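Local structure of DNA polymerase III subunit delta (3ZH9) at residues A[54-63]-A[95-103]; A[2-10]-A[27-38]. The protein probably serves as the wrench that opens the ring-shaped beta sliding clamp, within the ATP-driven complex that loads the clamp onto primed DNA. All coordinates share one frame; numbering follows the deposited sequence.

Contact 1 of 2, residues A[54-63]-A[95-103]; sequences LEEDPLDQAI and IEHNVSALE
The imidazole of H97 ties its loop to the loop of 54-63 through one short bond: H97 NE2 donates to L54 O over 2.7 Å, with an N-H...O angle of 145°. The acceptor lies in the ring plane and the donor meets a lone pair in the carbonyl plane; Y84 OH adds a weak bond to the same oxygen. D57 O also meets the imidazole at its edge, 3.0 Å from H97 CE1. The far nitrogen works through water: L59 N donates to a water at 3.0 Å, which also bonds H97 ND1 at 3.2 Å. I95 CG2 lies over one ring face, offset toward the rim, while I95 CD1 presses on the backbone of the first loop, 3.6 Å from E56 C. A leucine in place of H97 would probably cost L54 O its short hydrogen bond and leave the water on L59 N without its link to this side chain. Beyond the ring, the contact turns apolar. With CG anti to the backbone N (chi1 -175°), L59 sends CD2 against L102 CB, a tight 3.5 Å. One turn on, I63 CD1 meets A101 CB at 3.8 Å. The short helical segments 59-63 and 99-103 run 22° apart, consistent with successive beta-alpha-beta crossovers on one face of the parallel sheet. There A62 rests on F52 and V80 of strands 49-53 and 76-81, and L102 reaches L130 of helix 129-137.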
loop_
_atom_site.group_PDB
_atom_site.type_symbol
_atom_site.label_atom_id
_atom_site.label_comp_id
_atom_site.label_asym_id
_atom_site.label_seq_id
_atom_site.Cartn_x
_atom_site.Cartn_y
_atom_site.Cartn_z
ATOM N N LEU A 54 -11.246 -4.837 -17.061
ATOM C CA LEU A 54 -11.117 -4.477 -18.467
ATOM C C LEU A 54 -9.865 -5.062 -19.135
ATOM O O LEU A 54 -9.665 -4.899 -20.341
ATOM C CB LEU A 54 -11.169 -2.959 -18.639
ATOM C CG LEU A 54 -12.498 -2.335 -18.212
ATOM C CD1 LEU A 54 -12.516 -0.834 -18.512
ATOM C CD2 LEU A 54 -13.676 -3.056 -18.900
ATOM N N GLU A 55 -9.027 -5.737 -18.356
ATOM C CA GLU A 55 -7.917 -6.484 -18.929
ATOM C C GLU A 55 -8.445 -7.661 -19.745
ATOM O O GLU A 55 -7.783 -8.123 -20.674
ATOM C CB GLU A 55 -6.992 -7.016 -17.834
ATOM C CG GLU A 55 -6.355 -5.947 -16.964
ATOM C CD GLU A 55 -5.190 -5.240 -17.636
ATOM O OE1 GLU A 55 -5.052 -5.338 -18.876
ATOM O OE2 GLU A 55 -4.408 -4.586 -16.912
ATOM N N GLU A 56 -9.551 -8.234 -19.284
ATOM C CA GLU A 56 -10.139 -9.416 -19.905
ATOM C C GLU A 56 -11.633 -9.386 -20.237
ATOM O O GLU A 56 -12.122 -10.275 -20.918
ATOM C CB GLU A 56 -9.899 -10.605 -18.992
ATOM C CG GLU A 56 -10.649 -10.505 -17.702
ATOM C CD GLU A 56 -10.207 -11.531 -16.710
ATOM O OE1 GLU A 56 -9.197 -12.198 -16.978
ATOM O OE2 GLU A 56 -10.862 -11.674 -15.663
ATOM N N ASP A 57 -12.355 -8.389 -19.744
ATOM C CA ASP A 57 -13.811 -8.331 -19.900
ATOM C C ASP A 57 -14.221 -7.177 -20.795
ATOM O O ASP A 57 -13.534 -6.157 -20.845
ATOM C CB ASP A 57 -14.501 -8.181 -18.544
ATOM C CG ASP A 57 -14.137 -9.283 -17.582
ATOM O OD1 ASP A 57 -13.810 -10.392 -18.055
ATOM O OD2 ASP A 57 -14.187 -9.041 -16.359
ATOM N N PRO A 58 -15.351 -7.334 -21.502
ATOM C CA PRO A 58 -15.888 -6.295 -22.389
ATOM C C PRO A 58 -16.558 -5.148 -21.628
ATOM O O PRO A 58 -17.334 -5.365 -20.697
ATOM C CB PRO A 58 -16.910 -7.052 -23.234
ATOM C CG PRO A 58 -17.342 -8.188 -22.379
ATOM C CD PRO A 58 -16.131 -8.582 -21.573
ATOM N N LEU A 59 -16.258 -3.927 -22.044
ATOM C CA LEU A 59 -16.832 -2.746 -21.423
ATOM C C LEU A 59 -18.345 -2.728 -21.600
ATOM O O LEU A 59 -19.075 -2.300 -20.715
ATOM C CB LEU A 59 -16.200 -1.483 -22.017
ATOM C CG LEU A 59 -16.611 -0.152 -21.390
ATOM C CD1 LEU A 59 -16.319 -0.167 -19.909
ATOM C CD2 LEU A 59 -15.893 1.005 -22.062
ATOM N N ASP A 60 -18.819 -3.210 -22.739
ATOM C CA ASP A 60 -20.245 -3.141 -23.038
ATOM C C ASP A 60 -21.101 -3.932 -22.043
ATOM O O ASP A 60 -22.243 -3.560 -21.766
ATOM C CB ASP A 60 -20.536 -3.575 -24.482
ATOM C CG ASP A 60 -19.948 -4.937 -24.821
ATOM O OD1 ASP A 60 -18.718 -5.107 -24.665
ATOM O OD2 ASP A 60 -20.713 -5.840 -25.244
ATOM N N GLN A 61 -20.555 -5.014 -21.503
ATOM C CA GLN A 61 -21.311 -5.836 -20.565
ATOM C C GLN A 61 -21.442 -5.112 -19.222
ATOM O O GLN A 61 -22.487 -5.171 -18.575
ATOM C CB GLN A 61 -20.665 -7.218 -20.391
ATOM C CG GLN A 61 -21.542 -8.221 -19.646
ATOM C CD GLN A 61 -22.912 -8.434 -20.303
ATOM O OE1 GLN A 61 -23.082 -9.332 -21.137
ATOM N NE2 GLN A 61 -23.897 -7.616 -19.918
ATOM N N ALA A 62 -20.373 -4.429 -18.823
ATOM C CA ALA A 62 -20.383 -3.586 -17.636
ATOM C C ALA A 62 -21.442 -2.502 -17.774
ATOM O O ALA A 62 -22.215 -2.270 -16.856
ATOM C CB ALA A 62 -19.011 -2.967 -17.410
ATOM N N ILE A 63 -21.496 -1.854 -18.931
ATOM C CA ILE A 63 -22.527 -0.840 -19.164
ATOM C C ILE A 63 -23.940 -1.428 -19.212
ATOM O O ILE A 63 -24.896 -0.817 -18.705
ATOM C CB ILE A 63 -22.252 -0.019 -20.442
ATOM C CG1 ILE A 63 -20.925 0.742 -20.308
ATOM C CG2 ILE A 63 -23.411 0.941 -20.734
ATOM C CD1 ILE A 63 -20.429 1.343 -21.613
ATOM N N ILE A 95 -7.309 -5.705 -25.159
ATOM C CA ILE A 95 -8.631 -5.510 -25.766
ATOM C C ILE A 95 -8.882 -4.072 -26.235
ATOM O O ILE A 95 -8.547 -3.111 -25.538
ATOM C CB ILE A 95 -9.767 -5.870 -24.765
ATOM C CG1 ILE A 95 -9.578 -7.287 -24.211
ATOM C CG2 ILE A 95 -11.143 -5.714 -25.415
ATOM C CD1 ILE A 95 -10.676 -7.727 -23.262
ATOM N N GLU A 96 -9.485 -3.932 -27.410
ATOM C CA GLU A 96 -9.854 -2.621 -27.931
ATOM C C GLU A 96 -11.291 -2.297 -27.544
ATOM O O GLU A 96 -12.230 -2.652 -28.256
ATOM C CB GLU A 96 -9.689 -2.580 -29.454
ATOM N N HIS A 97 -11.452 -1.611 -26.416
ATOM C CA HIS A 97 -12.767 -1.372 -25.824
ATOM C C HIS A 97 -13.608 -0.326 -26.547
ATOM O O HIS A 97 -13.144 0.338 -27.471
ATOM C CB HIS A 97 -12.617 -0.960 -24.359
ATOM C CG HIS A 97 -12.076 -2.042 -23.478
ATOM N ND1 HIS A 97 -12.847 -3.097 -23.037
ATOM C CD2 HIS A 97 -10.844 -2.227 -22.946
ATOM C CE1 HIS A 97 -12.110 -3.888 -22.277
ATOM N NE2 HIS A 97 -10.892 -3.381 -22.202
ATOM N N ASN A 98 -14.865 -0.232 -26.127
ATOM C CA ASN A 98 -15.811 0.770 -26.588
ATOM C C ASN A 98 -15.840 1.975 -25.659
ATOM O O ASN A 98 -16.802 2.158 -24.928
ATOM C CB ASN A 98 -17.200 0.156 -26.657
ATOM C CG ASN A 98 -18.199 1.061 -27.326
ATOM O OD1 ASN A 98 -17.836 2.043 -27.960
ATOM N ND2 ASN A 98 -19.468 0.723 -27.198
ATOM N N VAL A 99 -14.805 2.797 -25.685
ATOM C CA VAL A 99 -14.713 3.936 -24.786
ATOM C C VAL A 99 -15.877 4.913 -24.961
ATOM O O VAL A 99 -16.392 5.441 -23.982
ATOM C CB VAL A 99 -13.365 4.658 -24.949
ATOM C CG1 VAL A 99 -13.416 6.042 -24.341
ATOM C CG2 VAL A 99 -12.261 3.828 -24.326
ATOM N N SER A 100 -16.303 5.134 -26.200
ATOM C CA SER A 100 -17.364 6.108 -26.483
ATOM C C SER A 100 -18.686 5.796 -25.766
ATOM O O SER A 100 -19.407 6.700 -25.347
ATOM C CB SER A 100 -17.593 6.240 -27.994
ATOM O OG SER A 100 -18.062 5.022 -28.553
ATOM N N ALA A 101 -19.000 4.514 -25.633
ATOM C CA ALA A 101 -20.208 4.096 -24.938
ATOM C C ALA A 101 -20.089 4.414 -23.446
ATOM O O ALA A 101 -21.059 4.812 -22.801
ATOM C CB ALA A 101 -20.461 2.611 -25.163
ATOM N N LEU A 102 -18.886 4.242 -22.910
ATOM C CA LEU A 102 -18.600 4.604 -21.530
ATOM C C LEU A 102 -18.714 6.118 -21.294
ATOM O O LEU A 102 -19.312 6.550 -20.307
ATOM C CB LEU A 102 -17.213 4.100 -21.117
ATOM C CG LEU A 102 -16.733 4.576 -19.741
ATOM C CD1 LEU A 102 -17.715 4.155 -18.654
ATOM C CD2 LEU A 102 -15.340 4.039 -19.447
ATOM N N GLU A 103 -18.141 6.920 -22.193
ATOM C CA GLU A 103 -18.310 8.367 -22.119
ATOM C C GLU A 103 -19.786 8.697 -22.076
ATOM O O GLU A 103 -20.219 9.505 -21.260
ATOM C CB GLU A 103 -17.707 9.071 -23.330
ATOM C CG GLU A 103 -16.280 8.710 -23.641
ATOM C CD GLU A 103 -15.726 9.539 -24.782
ATOM O OE1 GLU A 103 -16.317 10.600 -25.074
ATOM O OE2 GLU A 103 -14.707 9.133 -25.386
HETATM O O HOH W 1 -15.359 -3.705 -24.876
#

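Contact 2 of 2, residues A[2-10]-A[27-38]; sequences VFDVWKSLK and LLQETVSRIRQT
The indole of W6 is sandwiched, with the guanidinium of R34 flat on one face and V2 CG1 over the other, while T31 stands at its edge. This is a knob-into-hole contact between two nearly parallel helices, 10° apart, in the AAA+-like domain: W6 sits among L27, E30, T31 and R34. The R34 and W6 planes differ by only 8°, and R34 CZ lies 3.9 Å from the centroid of the W6 six-membered ring, a cation-pi stack. Extended from CG to NE, the arginine also lays CD over the five-membered ring as a CH-pi contact. A salt bridge fixes its rotation, R34 NE meeting the anti lone pair of E30 OE2 at 2.8 Å. At the edge, W6 NE1 donates to T31 OG1 at 2.8 Å, almost straight at 166°, and that hydroxyl in turn donates to L27 O. E30 CG packs 3.3 Å from W6 CZ2. Farther along, L9 CD1 presses tightly on I35 CG1, 3.5 Å away. V2 and V5 also touch strand 139-142, and F186 of helix 182-195 touches W6, E30 and R34. A water bridges the helices, donating to W6 O at 2.8 Å and accepting from R34 NH1 at 3.1 Å.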
loop_
_atom_site.group_PDB
_atom_site.type_symbol
_atom_site.label_atom_id
_atom_site.label_comp_id
_atom_site.label_asym_id
_atom_site.label_seq_id
_atom_site.Cartn_x
_atom_site.Cartn_y
_atom_site.Cartn_z
ATOM N N VAL A 2 -9.339 10.482 0.271
ATOM C CA VAL A 2 -10.076 9.293 0.690
ATOM C C VAL A 2 -11.117 9.670 1.739
ATOM O O VAL A 2 -12.237 9.165 1.736
ATOM C CB VAL A 2 -9.151 8.171 1.251
ATOM C CG1 VAL A 2 -9.604 7.743 2.611
ATOM C CG2 VAL A 2 -9.147 6.965 0.326
ATOM N N PHE A 3 -10.751 10.576 2.633
ATOM C CA PHE A 3 -11.623 10.929 3.752
ATOM C C PHE A 3 -12.927 11.627 3.323
ATOM O O PHE A 3 -13.978 11.436 3.928
ATOM C CB PHE A 3 -10.841 11.755 4.771
ATOM C CG PHE A 3 -9.670 11.015 5.344
ATOM C CD1 PHE A 3 -9.869 9.876 6.084
ATOM C CD2 PHE A 3 -8.375 11.440 5.120
ATOM C CE1 PHE A 3 -8.797 9.159 6.611
ATOM C CE2 PHE A 3 -7.294 10.734 5.658
ATOM C CZ PHE A 3 -7.515 9.597 6.396
ATOM N N ASP A 4 -12.857 12.399 2.253
ATOM C CA ASP A 4 -14.034 13.086 1.718
ATOM C C ASP A 4 -15.058 12.028 1.295
ATOM O O ASP A 4 -16.215 12.053 1.712
ATOM C CB ASP A 4 -13.597 13.972 0.554
ATOM C CG ASP A 4 -14.769 14.617 -0.203
ATOM O OD1 ASP A 4 -15.700 15.192 0.413
ATOM O OD2 ASP A 4 -14.729 14.568 -1.451
ATOM N N VAL A 5 -14.613 11.077 0.485
ATOM C CA VAL A 5 -15.465 9.973 0.097
ATOM C C VAL A 5 -16.004 9.207 1.313
ATOM O O VAL A 5 -17.207 8.983 1.410
ATOM C CB VAL A 5 -14.764 9.028 -0.896
ATOM C CG1 VAL A 5 -15.670 7.812 -1.243
ATOM C CG2 VAL A 5 -14.421 9.786 -2.151
ATOM N N TRP A 6 -15.137 8.826 2.250
ATOM C CA TRP A 6 -15.594 8.003 3.375
ATOM C C TRP A 6 -16.663 8.706 4.192
ATOM O O TRP A 6 -17.677 8.111 4.543
ATOM C CB TRP A 6 -14.432 7.564 4.278
ATOM C CG TRP A 6 -13.448 6.640 3.594
ATOM C CD1 TRP A 6 -13.486 6.206 2.294
ATOM C CD2 TRP A 6 -12.277 6.049 4.178
ATOM N NE1 TRP A 6 -12.413 5.386 2.034
ATOM C CE2 TRP A 6 -11.655 5.276 3.175
ATOM C CE3 TRP A 6 -11.699 6.099 5.451
ATOM C CZ2 TRP A 6 -10.486 4.551 3.412
ATOM C CZ3 TRP A 6 -10.533 5.376 5.682
ATOM C CH2 TRP A 6 -9.941 4.617 4.669
ATOM N N LYS A 7 -16.437 9.982 4.477
ATOM C CA LYS A 7 -17.402 10.791 5.209
ATOM C C LYS A 7 -18.716 10.959 4.434
ATOM O O LYS A 7 -19.797 10.885 5.018
ATOM C CB LYS A 7 -16.787 12.155 5.515
ATOM C CG LYS A 7 -17.571 13.030 6.469
ATOM C CD LYS A 7 -16.815 14.335 6.694
ATOM C CE LYS A 7 -17.489 15.223 7.729
ATOM N NZ LYS A 7 -17.435 14.634 9.098
ATOM N N SER A 8 -18.619 11.181 3.127
ATOM C CA SER A 8 -19.807 11.292 2.267
ATOM C C SER A 8 -20.681 10.035 2.336
ATOM O O SER A 8 -21.897 10.118 2.507
ATOM C CB SER A 8 -19.407 11.515 0.804
ATOM O OG SER A 8 -18.952 12.827 0.619
ATOM N N LEU A 9 -20.048 8.873 2.198
ATOM C CA LEU A 9 -20.769 7.610 2.207
ATOM C C LEU A 9 -21.546 7.458 3.505
ATOM O O LEU A 9 -22.681 6.982 3.499
ATOM C CB LEU A 9 -19.811 6.432 2.029
ATOM C CG LEU A 9 -19.150 6.332 0.658
ATOM C CD1 LEU A 9 -18.191 5.159 0.617
ATOM C CD2 LEU A 9 -20.237 6.182 -0.417
ATOM N N LYS A 10 -20.928 7.876 4.609
ATOM C CA LYS A 10 -21.557 7.796 5.915
ATOM C C LYS A 10 -22.717 8.773 6.080
ATOM O O LYS A 10 -23.577 8.565 6.927
ATOM C CB LYS A 10 -20.523 8.005 7.029
ATOM C CG LYS A 10 -19.624 6.796 7.291
ATOM C CD LYS A 10 -18.649 7.052 8.446
ATOM C CE LYS A 10 -18.017 5.751 8.941
ATOM N NZ LYS A 10 -17.029 5.959 10.044
ATOM N N LEU A 27 -6.065 1.638 -0.151
ATOM C CA LEU A 27 -7.121 2.634 -0.010
ATOM C C LEU A 27 -8.190 2.515 -1.101
ATOM O O LEU A 27 -9.370 2.786 -0.867
ATOM C CB LEU A 27 -6.528 4.038 -0.009
ATOM C CG LEU A 27 -5.650 4.322 1.211
ATOM C CD1 LEU A 27 -5.064 5.725 1.146
ATOM C CD2 LEU A 27 -6.458 4.136 2.482
ATOM N N LEU A 28 -7.778 2.121 -2.296
ATOM C CA LEU A 28 -8.761 1.843 -3.330
ATOM C C LEU A 28 -9.650 0.703 -2.838
ATOM O O LEU A 28 -10.876 0.791 -2.884
ATOM C CB LEU A 28 -8.074 1.501 -4.655
ATOM C CG LEU A 28 -7.260 2.665 -5.221
ATOM C CD1 LEU A 28 -6.642 2.326 -6.567
ATOM C CD2 LEU A 28 -8.124 3.917 -5.322
ATOM N N GLN A 29 -9.013 -0.344 -2.322
ATOM C CA GLN A 29 -9.729 -1.524 -1.859
ATOM C C GLN A 29 -10.646 -1.171 -0.722
ATOM O O GLN A 29 -11.794 -1.586 -0.702
ATOM C CB GLN A 29 -8.768 -2.630 -1.401
ATOM C CG GLN A 29 -7.891 -3.195 -2.505
ATOM C CD GLN A 29 -8.670 -3.500 -3.775
ATOM O OE1 GLN A 29 -9.862 -3.824 -3.729
ATOM N NE2 GLN A 29 -8.000 -3.387 -4.919
ATOM N N GLU A 30 -10.136 -0.411 0.235
ATOM C CA GLU A 30 -10.928 -0.076 1.415
ATOM C C GLU A 30 -12.164 0.760 1.025
ATOM O O GLU A 30 -13.252 0.581 1.571
ATOM C CB GLU A 30 -10.055 0.650 2.434
ATOM C CG GLU A 30 -10.821 1.226 3.595
ATOM C CD GLU A 30 -11.490 0.157 4.437
ATOM O OE1 GLU A 30 -11.110 -1.023 4.298
ATOM O OE2 GLU A 30 -12.386 0.495 5.241
ATOM N N THR A 31 -11.990 1.648 0.052
ATOM C CA THR A 31 -13.065 2.539 -0.396
ATOM C C THR A 31 -14.145 1.774 -1.164
ATOM O O THR A 31 -15.342 1.977 -0.955
ATOM C CB THR A 31 -12.490 3.686 -1.278
ATOM O OG1 THR A 31 -11.545 4.444 -0.508
ATOM C CG2 THR A 31 -13.608 4.612 -1.788
ATOM N N VAL A 32 -13.710 0.899 -2.062
ATOM C CA VAL A 32 -14.628 0.036 -2.793
ATOM C C VAL A 32 -15.453 -0.778 -1.802
ATOM O O VAL A 32 -16.651 -0.981 -1.978
ATOM C CB VAL A 32 -13.856 -0.912 -3.737
ATOM C CG1 VAL A 32 -14.708 -2.117 -4.112
ATOM C CG2 VAL A 32 -13.393 -0.162 -4.972
ATOM N N SER A 33 -14.800 -1.228 -0.738
ATOM C CA SER A 33 -15.477 -2.009 0.285
ATOM C C SER A 33 -16.526 -1.173 1.029
ATOM O O SER A 33 -17.636 -1.643 1.299
ATOM C CB SER A 33 -14.449 -2.597 1.262
ATOM O OG SER A 33 -15.087 -3.414 2.221
ATOM N N ARG A 34 -16.181 0.069 1.360
ATOM C CA ARG A 34 -17.138 0.941 2.036
ATOM C C ARG A 34 -18.308 1.274 1.116
ATOM O O ARG A 34 -19.438 1.458 1.573
ATOM C CB ARG A 34 -16.465 2.221 2.548
ATOM C CG ARG A 34 -15.672 2.016 3.850
ATOM C CD ARG A 34 -14.665 3.150 4.082
ATOM N NE ARG A 34 -13.804 2.876 5.230
ATOM C CZ ARG A 34 -13.890 3.486 6.410
ATOM N NH1 ARG A 34 -14.804 4.431 6.618
ATOM N NH2 ARG A 34 -13.048 3.160 7.384
ATOM N N ILE A 35 -18.052 1.352 -0.182
ATOM C CA ILE A 35 -19.146 1.700 -1.082
ATOM C C ILE A 35 -20.088 0.512 -1.178
ATOM O O ILE A 35 -21.297 0.681 -1.207
ATOM C CB ILE A 35 -18.668 2.105 -2.477
ATOM C CG1 ILE A 35 -18.004 3.485 -2.435
ATOM C CG2 ILE A 35 -19.852 2.118 -3.453
ATOM C CD1 ILE A 35 -17.203 3.822 -3.704
ATOM N N ARG A 36 -19.510 -0.686 -1.206
ATOM C CA ARG A 36 -20.268 -1.934 -1.240
ATOM C C ARG A 36 -21.144 -2.091 0.001
ATOM O O ARG A 36 -22.339 -2.373 -0.104
ATOM C CB ARG A 36 -19.305 -3.113 -1.356
ATOM C CG ARG A 36 -19.968 -4.477 -1.458
ATOM C CD ARG A 36 -18.911 -5.573 -1.399
ATOM N NE ARG A 36 -17.735 -5.225 -2.195
ATOM C CZ ARG A 36 -16.642 -5.977 -2.294
ATOM N NH1 ARG A 36 -16.568 -7.134 -1.647
ATOM N NH2 ARG A 36 -15.624 -5.574 -3.044
ATOM N N GLN A 37 -20.546 -1.904 1.174
ATOM C CA GLN A 37 -21.278 -1.947 2.441
ATOM C C GLN A 37 -22.411 -0.935 2.447
ATOM O O GLN A 37 -23.418 -1.115 3.129
ATOM C CB GLN A 37 -20.331 -1.651 3.617
ATOM C CG GLN A 37 -19.397 -2.802 3.940
ATOM C CD GLN A 37 -18.270 -2.427 4.902
ATOM O OE1 GLN A 37 -18.163 -1.286 5.364
ATOM N NE2 GLN A 37 -17.418 -3.402 5.206
ATOM N N THR A 38 -22.236 0.150 1.700
ATOM C CA THR A 38 -23.274 1.170 1.620
ATOM C C THR A 38 -24.437 0.790 0.674
ATOM O O THR A 38 -25.596 1.012 1.009
ATOM C CB THR A 38 -22.695 2.550 1.219
ATOM O OG1 THR A 38 -21.612 2.899 2.090
ATOM C CG2 THR A 38 -23.754 3.615 1.327
HETATM O O HOH W 2 -17.273 5.389 5.045
#

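Both contacts pair helices that run in similar directions beside the five-stranded parallel sheet, yet they share no element and do not touch: their centres lie 24 Å apart, their nearest atoms about 12 Å. Contact 2 is the more buried, with seven of eleven touching residues buried, and it lies nearer the centre of the chain, beside edge strand 139-142 and helix 182-195. Contact 1 is partly buried, next to the opposite edge strand 49-53, and four of its thirteen touching residues are exposed. The chemistry follows: contact 2 joins helix to helix through side chains, including a charged group stacked on an aromatic ring, whereas contact 1 relies on a side chain gripping loop backbone before its helices meet.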